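Local coordinates for thiazoline oxidase/subtilisin-like protease (Prochloron didemni, PDB 4H6X), which probably cleaves and macrocyclises precursor peptides during patellamide maturation, as a subtilisin-like protease whose family performs transamidation, at residues 77-81 with 82-86; 124-127 with 128-132; 154-157 with 158-162; 277-280 with 281-285. One frame throughout, in Å; residues are numbered along the deposited sequence.

Interaction 1. Residues 77-81 with 82-86; sequences QSIRD and QGLKG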
loop_
_atom_site.group_PDB
_atom_site.type_symbol
_atom_site.label_atom_id
_atom_site.label_comp_id
_atom_site.label_asym_id
_atom_site.label_seq_id
_atom_site.Cartn_x
_atom_site.Cartn_y
_atom_site.Cartn_z
ATOM N N GLN A 77 -12.653 17.156 -0.209
ATOM C CA GLN A 77 -12.447 16.836 1.199
ATOM C C GLN A 77 -13.580 17.317 2.101
ATOM O O GLN A 77 -13.895 16.660 3.092
ATOM C CB GLN A 77 -11.085 17.327 1.678
ATOM C CG GLN A 77 -9.958 16.543 1.022
ATOM C CD GLN A 77 -8.608 17.196 1.168
ATOM O OE1 GLN A 77 -8.415 18.088 2.000
ATOM N NE2 GLN A 77 -7.646 16.752 0.356
ATOM N N SER A 78 -14.194 18.449 1.744
ATOM C CA SER A 78 -15.387 18.939 2.449
ATOM C C SER A 78 -16.559 17.977 2.306
ATOM O O SER A 78 -17.229 17.657 3.291
ATOM C CB SER A 78 -15.801 20.345 1.967
ATOM O OG SER A 78 -17.150 20.599 2.333
ATOM N N ILE A 79 -16.792 17.510 1.084
ATOM C CA ILE A 79 -17.826 16.504 0.815
ATOM C C ILE A 79 -17.597 15.199 1.602
ATOM O O ILE A 79 -18.545 14.628 2.145
ATOM C CB ILE A 79 -17.964 16.240 -0.704
ATOM C CG1 ILE A 79 -18.557 17.483 -1.390
ATOM C CG2 ILE A 79 -18.843 15.030 -0.989
ATOM C CD1 ILE A 79 -18.335 17.548 -2.890
ATOM N N ARG A 80 -16.346 14.743 1.681
ATOM C CA ARG A 80 -16.023 13.557 2.484
ATOM C C ARG A 80 -16.285 13.828 3.972
ATOM O O ARG A 80 -16.933 13.032 4.643
ATOM C CB ARG A 80 -14.567 13.146 2.281
ATOM C CG ARG A 80 -14.080 12.078 3.248
ATOM C CD ARG A 80 -12.565 12.075 3.267
ATOM N NE ARG A 80 -12.063 11.236 2.208
ATOM C CZ ARG A 80 -10.887 11.357 1.597
ATOM N NH1 ARG A 80 -10.024 12.332 1.878
ATOM N NH2 ARG A 80 -10.603 10.478 0.659
ATOM N N ASP A 81 -15.768 14.949 4.469
ATOM C CA ASP A 81 -15.955 15.363 5.870
ATOM C C ASP A 81 -17.430 15.477 6.288
ATOM O O ASP A 81 -17.762 15.249 7.447
ATOM C CB ASP A 81 -15.196 16.658 6.154
ATOM C CG ASP A 81 -13.679 16.468 6.122
ATOM O OD1 ASP A 81 -13.206 15.305 6.079
ATOM O OD2 ASP A 81 -12.953 17.488 6.151
ATOM N N GLN A 82 -18.296 15.810 5.331
ATOM C CA GLN A 82 -19.734 15.909 5.547
ATOM C C GLN A 82 -20.391 14.551 5.682
ATOM O O GLN A 82 -21.485 14.440 6.234
ATOM C CB GLN A 82 -20.398 16.646 4.391
ATOM C CG GLN A 82 -20.120 18.144 4.357
ATOM C CD GLN A 82 -20.728 18.781 3.134
ATOM O OE1 GLN A 82 -21.901 18.556 2.829
ATOM N NE2 GLN A 82 -19.929 19.538 2.400
ATOM N N GLY A 83 -19.741 13.524 5.144
ATOM C CA GLY A 83 -20.241 12.160 5.261
ATOM C C GLY A 83 -21.362 11.858 4.295
ATOM O O GLY A 83 -22.158 10.954 4.537
ATOM N N LEU A 84 -21.434 12.619 3.203
ATOM C CA LEU A 84 -22.383 12.343 2.123
ATOM C C LEU A 84 -22.108 10.958 1.525
ATOM O O LEU A 84 -20.956 10.527 1.462
ATOM C CB LEU A 84 -22.305 13.428 1.047
ATOM C CG LEU A 84 -22.507 14.891 1.483
ATOM C CD1 LEU A 84 -22.615 15.773 0.251
ATOM C CD2 LEU A 84 -23.732 15.081 2.386
ATOM N N LYS A 85 -23.160 10.276 1.075
ATOM C CA LYS A 85 -23.078 8.831 0.852
ATOM C C LYS A 85 -23.240 8.376 -0.603
ATOM O O LYS A 85 -22.292 8.429 -1.382
ATOM C CB LYS A 85 -24.067 8.107 1.772
ATOM C CG LYS A 85 -23.560 6.790 2.329
ATOM C CD LYS A 85 -22.644 7.005 3.525
ATOM C CE LYS A 85 -22.287 5.681 4.180
ATOM N NZ LYS A 85 -21.282 5.864 5.262
ATOM N N GLY A 86 -24.425 7.902 -0.961
ATOM C CA GLY A 86 -24.644 7.356 -2.291
ATOM C C GLY A 86 -24.862 8.446 -3.316
ATOM O O GLY A 86 -23.913 9.105 -3.752
#

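Interaction 2. Residues 124-127 with 128-132; sequences PVFG and IAPNC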
loop_
_atom_site.group_PDB
_atom_site.type_symbol
_atom_site.label_atom_id
_atom_site.label_comp_id
_atom_site.label_asym_id
_atom_site.label_seq_id
_atom_site.Cartn_x
_atom_site.Cartn_y
_atom_site.Cartn_z
ATOM N N PRO A 124 2.207 13.421 11.066
ATOM C CA PRO A 124 0.796 13.058 11.225
ATOM C C PRO A 124 0.484 11.627 10.749
ATOM O O PRO A 124 -0.514 11.027 11.187
ATOM C CB PRO A 124 0.059 14.078 10.343
ATOM C CG PRO A 124 1.025 15.192 10.136
ATOM C CD PRO A 124 2.378 14.549 10.136
ATOM N N VAL A 125 1.325 11.088 9.863
ATOM C CA VAL A 125 1.164 9.691 9.429
ATOM C C VAL A 125 2.470 8.910 9.507
ATOM O O VAL A 125 3.413 9.154 8.754
ATOM C CB VAL A 125 0.554 9.565 8.012
ATOM C CG1 VAL A 125 0.290 8.098 7.675
ATOM C CG2 VAL A 125 -0.743 10.346 7.906
ATOM N N PHE A 126 2.513 7.970 10.438
ATOM C CA PHE A 126 3.657 7.094 10.625
ATOM C C PHE A 126 3.363 5.800 9.848
ATOM O O PHE A 126 2.470 5.047 10.211
ATOM C CB PHE A 126 3.845 6.838 12.125
ATOM C CG PHE A 126 4.841 5.756 12.470
ATOM C CD1 PHE A 126 5.944 5.496 11.665
ATOM C CD2 PHE A 126 4.681 5.012 13.650
ATOM C CE1 PHE A 126 6.853 4.504 12.003
ATOM C CE2 PHE A 126 5.595 4.028 13.999
ATOM C CZ PHE A 126 6.678 3.770 13.170
ATOM N N GLY A 127 4.095 5.580 8.761
ATOM C CA GLY A 127 3.857 4.416 7.907
ATOM C C GLY A 127 4.486 3.139 8.450
ATOM O O GLY A 127 5.246 3.176 9.405
ATOM N N ILE A 128 4.162 2.011 7.831
ATOM C CA ILE A 128 4.689 0.708 8.249
ATOM C C ILE A 128 6.193 0.619 8.014
ATOM O O ILE A 128 6.936 0.069 8.842
ATOM C CB ILE A 128 3.941 -0.439 7.529
ATOM C CG1 ILE A 128 2.441 -0.394 7.876
ATOM C CG2 ILE A 128 4.543 -1.801 7.870
ATOM C CD1 ILE A 128 2.098 -0.696 9.328
ATOM N N ALA A 129 6.658 1.192 6.909
ATOM C CA ALA A 129 8.049 1.019 6.508
ATOM C C ALA A 129 8.712 2.339 6.077
ATOM O O ALA A 129 9.123 2.493 4.905
ATOM C CB ALA A 129 8.148 -0.045 5.417
ATOM N N PRO A 130 8.829 3.296 7.026
ATOM C CA PRO A 130 9.339 4.646 6.730
ATOM C C PRO A 130 10.763 4.705 6.153
ATOM O O PRO A 130 11.143 5.730 5.578
ATOM C CB PRO A 130 9.303 5.341 8.100
ATOM C CG PRO A 130 9.404 4.223 9.089
ATOM C CD PRO A 130 8.565 3.130 8.472
ATOM N N ASN A 131 11.541 3.632 6.295
ATOM C CA ASN A 131 12.938 3.666 5.840
ATOM C C ASN A 131 13.229 2.985 4.505
ATOM O O ASN A 131 14.364 3.019 4.033
ATOM C CB ASN A 131 13.895 3.133 6.923
ATOM C CG ASN A 131 14.174 4.153 8.017
ATOM O OD1 ASN A 131 14.639 3.801 9.106
ATOM N ND2 ASN A 131 13.904 5.422 7.733
ATOM N N CYS A 132 12.210 2.376 3.902
ATOM C CA CYS A 132 12.342 1.813 2.549
ATOM C C CYS A 132 12.307 2.898 1.498
ATOM O O CYS A 132 11.810 4.006 1.757
ATOM C CB CYS A 132 11.230 0.798 2.273
ATOM S SG CYS A 132 11.368 -0.675 3.310
#

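Interaction 3. Residues 154-157 with 158-162; sequences LNLA and RAIDL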
loop_
_atom_site.group_PDB
_atom_site.type_symbol
_atom_site.label_atom_id
_atom_site.label_comp_id
_atom_site.label_asym_id
_atom_site.label_seq_id
_atom_site.Cartn_x
_atom_site.Cartn_y
_atom_site.Cartn_z
ATOM N N LEU A 154 -3.515 -2.996 -20.696
ATOM C CA LEU A 154 -2.321 -2.624 -21.448
ATOM C C LEU A 154 -1.474 -1.594 -20.695
ATOM O O LEU A 154 -0.259 -1.761 -20.560
ATOM C CB LEU A 154 -2.683 -2.094 -22.831
ATOM C CG LEU A 154 -1.593 -1.376 -23.639
ATOM C CD1 LEU A 154 -0.333 -2.222 -23.789
ATOM C CD2 LEU A 154 -2.146 -0.979 -25.003
ATOM N N ASN A 155 -2.115 -0.535 -20.210
ATOM C CA ASN A 155 -1.407 0.494 -19.467
ATOM C C ASN A 155 -0.792 -0.052 -18.182
ATOM O O ASN A 155 0.330 0.310 -17.824
ATOM C CB ASN A 155 -2.325 1.672 -19.152
ATOM C CG ASN A 155 -1.588 2.809 -18.485
ATOM O OD1 ASN A 155 -0.652 3.377 -19.057
ATOM N ND2 ASN A 155 -1.993 3.144 -17.257
ATOM N N LEU A 156 -1.519 -0.929 -17.495
ATOM C CA LEU A 156 -1.001 -1.521 -16.276
ATOM C C LEU A 156 0.197 -2.426 -16.586
ATOM O O LEU A 156 1.197 -2.406 -15.872
ATOM C CB LEU A 156 -2.101 -2.253 -15.510
ATOM C CG LEU A 156 -1.736 -2.870 -14.155
ATOM C CD1 LEU A 156 -0.992 -1.921 -13.202
ATOM C CD2 LEU A 156 -3.019 -3.382 -13.511
ATOM N N ALA A 157 0.098 -3.198 -17.666
ATOM C CA ALA A 157 1.215 -4.038 -18.118
ATOM C C ALA A 157 2.466 -3.193 -18.387
ATOM O O ALA A 157 3.561 -3.520 -17.945
ATOM C CB ALA A 157 0.825 -4.821 -19.366
ATOM N N ARG A 158 2.287 -2.109 -19.131
ATOM C CA ARG A 158 3.391 -1.187 -19.412
ATOM C C ARG A 158 3.984 -0.600 -18.114
ATOM O O ARG A 158 5.202 -0.480 -17.976
ATOM C CB ARG A 158 2.907 -0.084 -20.353
ATOM C CG ARG A 158 2.466 -0.609 -21.718
ATOM C CD ARG A 158 2.027 0.533 -22.636
ATOM N NE ARG A 158 3.162 1.300 -23.172
ATOM C CZ ARG A 158 3.045 2.300 -24.057
ATOM N NH1 ARG A 158 1.840 2.685 -24.498
ATOM N NH2 ARG A 158 4.135 2.914 -24.505
ATOM N N ALA A 159 3.114 -0.219 -17.184
ATOM C CA ALA A 159 3.559 0.281 -15.876
ATOM C C ALA A 159 4.408 -0.742 -15.096
ATOM O O ALA A 159 5.412 -0.389 -14.475
ATOM C CB ALA A 159 2.365 0.730 -15.053
ATOM N N ILE A 160 3.972 -2.000 -15.111
ATOM C CA ILE A 160 4.679 -3.082 -14.408
ATOM C C ILE A 160 6.068 -3.305 -15.034
ATOM O O ILE A 160 7.054 -3.383 -14.298
ATOM C CB ILE A 160 3.814 -4.364 -14.338
ATOM C CG1 ILE A 160 2.680 -4.161 -13.324
ATOM C CG2 ILE A 160 4.639 -5.601 -13.946
ATOM C CD1 ILE A 160 1.544 -5.169 -13.458
ATOM N N ASP A 161 6.149 -3.355 -16.378
ATOM C CA ASP A 161 7.450 -3.514 -17.054
ATOM C C ASP A 161 8.364 -2.387 -16.650
ATOM O O ASP A 161 9.542 -2.617 -16.417
ATOM C CB ASP A 161 7.343 -3.534 -18.596
ATOM C CG ASP A 161 6.741 -4.813 -19.125
ATOM O OD1 ASP A 161 6.936 -5.869 -18.483
ATOM O OD2 ASP A 161 6.055 -4.757 -20.168
ATOM N N LEU A 162 7.835 -1.152 -16.604
ATOM C CA LEU A 162 8.644 -0.024 -16.149
ATOM C C LEU A 162 9.075 -0.175 -14.675
ATOM O O LEU A 162 10.229 0.054 -14.335
ATOM C CB LEU A 162 7.913 1.318 -16.358
ATOM C CG LEU A 162 8.710 2.586 -15.981
ATOM C CD1 LEU A 162 10.072 2.642 -16.684
ATOM C CD2 LEU A 162 7.877 3.824 -16.299
#

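Interaction 4. Residues 277-280 with 281-285; sequences APVM and TGISA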
loop_
_atom_site.group_PDB
_atom_site.type_symbol
_atom_site.label_atom_id
_atom_site.label_comp_id
_atom_site.label_asym_id
_atom_site.label_seq_id
_atom_site.Cartn_x
_atom_site.Cartn_y
_atom_site.Cartn_z
ATOM N N ALA A 277 -4.355 -3.417 1.643
ATOM C CA ALA A 277 -3.180 -3.789 0.798
ATOM C C ALA A 277 -1.872 -3.071 1.149
ATOM O O ALA A 277 -0.847 -3.728 1.260
ATOM C CB ALA A 277 -3.502 -3.637 -0.697
ATOM N N PRO A 278 -1.891 -1.726 1.329
ATOM C CA PRO A 278 -0.621 -1.075 1.672
ATOM C C PRO A 278 -0.044 -1.525 3.004
ATOM O O PRO A 278 1.178 -1.497 3.171
ATOM C CB PRO A 278 -0.955 0.428 1.736
ATOM C CG PRO A 278 -2.424 0.552 1.582
ATOM C CD PRO A 278 -2.971 -0.754 1.077
ATOM N N VAL A 279 -0.899 -1.914 3.949
ATOM C CA VAL A 279 -0.412 -2.451 5.225
ATOM C C VAL A 279 0.468 -3.696 4.921
ATOM O O VAL A 279 1.567 -3.830 5.448
ATOM C CB VAL A 279 -1.578 -2.771 6.203
ATOM C CG1 VAL A 279 -1.057 -3.405 7.484
ATOM C CG2 VAL A 279 -2.371 -1.508 6.560
ATOM N N MET A 280 -0.008 -4.571 4.033
ATOM C CA MET A 280 0.712 -5.810 3.680
ATOM C C MET A 280 1.951 -5.539 2.842
ATOM O O MET A 280 2.956 -6.235 2.972
ATOM C CB MET A 280 -0.219 -6.799 2.962
ATOM C CG MET A 280 -1.288 -7.403 3.864
ATOM S SD MET A 280 -0.592 -8.220 5.331
ATOM C CE MET A 280 -0.779 -6.911 6.525
ATOM N N THR A 281 1.882 -4.518 1.987
ATOM C CA THR A 281 3.050 -4.079 1.262
ATOM C C THR A 281 4.135 -3.614 2.253
ATOM O O THR A 281 5.307 -3.963 2.109
ATOM C CB THR A 281 2.691 -2.977 0.233
ATOM O OG1 THR A 281 1.988 -3.573 -0.871
ATOM C CG2 THR A 281 3.936 -2.289 -0.289
ATOM N N GLY A 282 3.740 -2.848 3.260
ATOM C CA GLY A 282 4.691 -2.381 4.284
ATOM C C GLY A 282 5.289 -3.538 5.081
ATOM O O GLY A 282 6.498 -3.590 5.315
ATOM N N ILE A 283 4.436 -4.467 5.499
ATOM C CA ILE A 283 4.889 -5.629 6.280
ATOM C C ILE A 283 5.872 -6.445 5.442
ATOM O O ILE A 283 6.968 -6.782 5.902
ATOM C CB ILE A 283 3.694 -6.477 6.800
ATOM C CG1 ILE A 283 2.903 -5.651 7.839
ATOM C CG2 ILE A 283 4.184 -7.801 7.390
ATOM C CD1 ILE A 283 1.674 -6.321 8.402
ATOM N N SER A 284 5.480 -6.720 4.198
ATOM C CA SER A 284 6.329 -7.450 3.263
ATOM C C SER A 284 7.674 -6.774 3.080
ATOM O O SER A 284 8.706 -7.443 3.053
ATOM C CB SER A 284 5.622 -7.622 1.912
ATOM O OG SER A 284 4.439 -8.392 2.063
ATOM N N ALA A 285 7.676 -5.450 2.964
ATOM C CA ALA A 285 8.935 -4.702 2.837
ATOM C C ALA A 285 9.804 -4.770 4.109
ATOM O O ALA A 285 11.035 -4.867 4.035
ATOM C CB ALA A 285 8.655 -3.253 2.477
#

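Interaction 1. Residues 77-81 with 82-86
Gln82 folds back over Ser78 at the C-terminal end of helix 70-82, where the chain leaves the helix through a Schellman motif. Its side chain can be followed outward along the last turn. CB lies beside the carbonyl oxygens of Ser78 and Ile79, and CG, held beside its own backbone N (chi1 -72°), comes to 3.1 Å from Ser78 O. CD continues past that oxygen, and the amide ends with NE2 donating to Ser78 OG at 3.0 Å, the hydroxyl lying almost exactly in the amide plane. Ser78 OG stands beside its own carbonyl carbon, and the carbonyl oxygen there accepts the backbone N of Gln82.

Gly83 has positive phi (79°), and its N points back into the turn, bonding to Arg80 O at 2.9 Å and weakly to Ile79 O. Leu84, just beyond the cap, packs on Ile79, which also touches Ala92, Leu93 and Val96 of helix 87-96. The guanidinium of Arg80 turns elsewhere, to a salt bridge with Asp108. On the hydrophobic side of the cap, Leu84 CD1 meets Ile79 CG2 at 4.0 Å.

Interaction 2. Residues 124-127 with 128-132
Phe126 and Pro130 carry the apolar part of this local contact, in the loop that leads from helix 101-118 to strand 133-138. Ring carbon CE1 of Phe126 is 3.9 Å from Pro130 CG, and CD of the proline lies slightly farther from the same atom. CG sits at the edge of the phenyl ring and close to its plane, so the proline meets the rim of the aromatic ring. With CG of Phe126 opposite its backbone N (chi1 170°), the ring is swung along the chain to meet the proline. Its wider surroundings are aromatic too, since the rings of His11 and His24 also meet it.

Backbone-to-side-chain packing forms the second group. Gly127 O is 3.4 Å from Pro130 CD, which places the carbonyl against the proline ring. Ile128 starts from the same peptide, but its side chain packs on Leu286 of helix 273-293 and on His11.

The hydrogen bonds that shape the turn and its approach are backbone ones. Cys132 N donates to Ala129 O at 3.2 Å and closes a type I turn in which Pro130 and Asn131 are the two central residues; the phi of -59° at Pro130 is well suited to its first corner. Leading into the turn, Gly127 is tied by a backbone bond to Gly119, just after helix 101-118, while Ile128 and Ala129, the turn's first residue, are tied to Thr116 and Ile117 in the last turn of that helix. The whole is a proline-containing type I beta turn that delivers the chain into strand 133-138, which lies next to the edge strand 53-56 in the parallel sheet of the subtilisin-like fold.

Interaction 3. Residues 154-157 with 158-162
Arg158 N, Ala159 N, Ile160 N and Asp161 N donate in turn to Leu154 O, Asn155 O, Leu156 O and Ala157 O, four alpha-helical i to i+4 bonds of 2.9 to 3.0 Å that form the opening turns of helix 154-165.

On the outer side, Leu154 and Arg158 run side by side and point the same way. Leu154 CD1 lies 3.8 Å from Arg158 CD and equally near CG, so the leucine methyl rests on the aliphatic part of the arginine. Arg158 CG also comes to 3.2 Å from Leu154 O. The arginine chain bends at chi3 (75°), after which the guanidinium leaves the leucine and makes a cation-pi contact with Trp61.

A different pair faces inward. Leu156 CG and its CD1 both lie 4.1 Å from Ile160 CD1, the two side chains crossing at a slant. Leu156 puts CG opposite its backbone N (chi1 -177°), while Ile160 sends CG1 back along the turn, to 3.4 Å from Leu156 O. Both side chains also reach Ile38 of strand 34-39, and Ile160 continues onto Leu188, Ile192 and Cys195 of helix 187-197. Ala159 CB, 3.4 Å from Leu156 O, also packs on Ile38 and on Met137 of strand 133-138.

Asn155 has its amide engaged on both sides: OD1 accepts from Trp61 and His62, and ND2 donates to Gln139. The helix is thus amphipathic, with an apolar face laid against the sheet and helix 187-197, whereas its exposed flank combines the alkyl part of an arginine with a charge directed at an indole.

Interaction 4. Residues 277-280 with 281-285
Ser284 and Met280 are joined by two hydrogen bonds. Met280 O accepts both, each of 2.8 Å, from Ser284 N and from Ser284 OG, and the two donors reach it from opposite faces of its carbonyl plane. The serine hydroxyl is turned back beside its own backbone N (chi1 -62°), which carries OG onto the carbonyl one turn earlier. A buried hydroxyl is thereby given an acceptor within its own helix.

The remaining hydrogen bonds are regular helical ones. Thr281 N, Gly282 N and Ile283 N donate to Ala277 O, Pro278 O and Val279 O, all at 2.9 Å. Pro278 has no N-H to offer the preceding turn, and the helix is kinked there, yet its carbonyl still accepts from Gly282.

Apolar contacts run along another side of the helix. Val279 and Ile283 lie side by side, pointing the same way, with CG1 of the valine 4.1 Å from CD1 of the isoleucine. Ile283 CG1 passes 3.3 Å from Val279 O on its way out. The bent side chain of Met280 lies alongside that of Ile283, although the modelled spacing of their ends is doubtful.

These turns belong to helix 273-293, whose first turn holds Ser274, a probable member of a Ser-His-Asp catalytic triad with His109 and Asp39. Pro278 packs on Val113, Thr116 and Ile117 of helix 101-118. Ala277, Pro278 and Thr281 all touch His172 of strand 170-173; on strand 201-205, Ala277 meets Pro205 and Thr281 meets Val203.

Overall arrangement
From the N terminus, the four contacts follow one another in series, none nested in or crossing another. Interaction 1 ends helix 70-82 and opens the short connection to helix 87-96, at the surface, its centre about 23 Å from the centre of the chain. Interaction 2 closes the loop between helix 101-118 and strand 133-138. Interaction 3 starts helix 154-165, across the chain's centre from interaction 2. Interaction 4, the most central, lies in helix 273-293. Of all the pairs, interactions 2 and 4 alone touch: Ile128 CG2 is 3.4 Å from Gly282 C, and Cys132 SG is 3.8 Å from Ala285 CB, joining the loop to the buried helix.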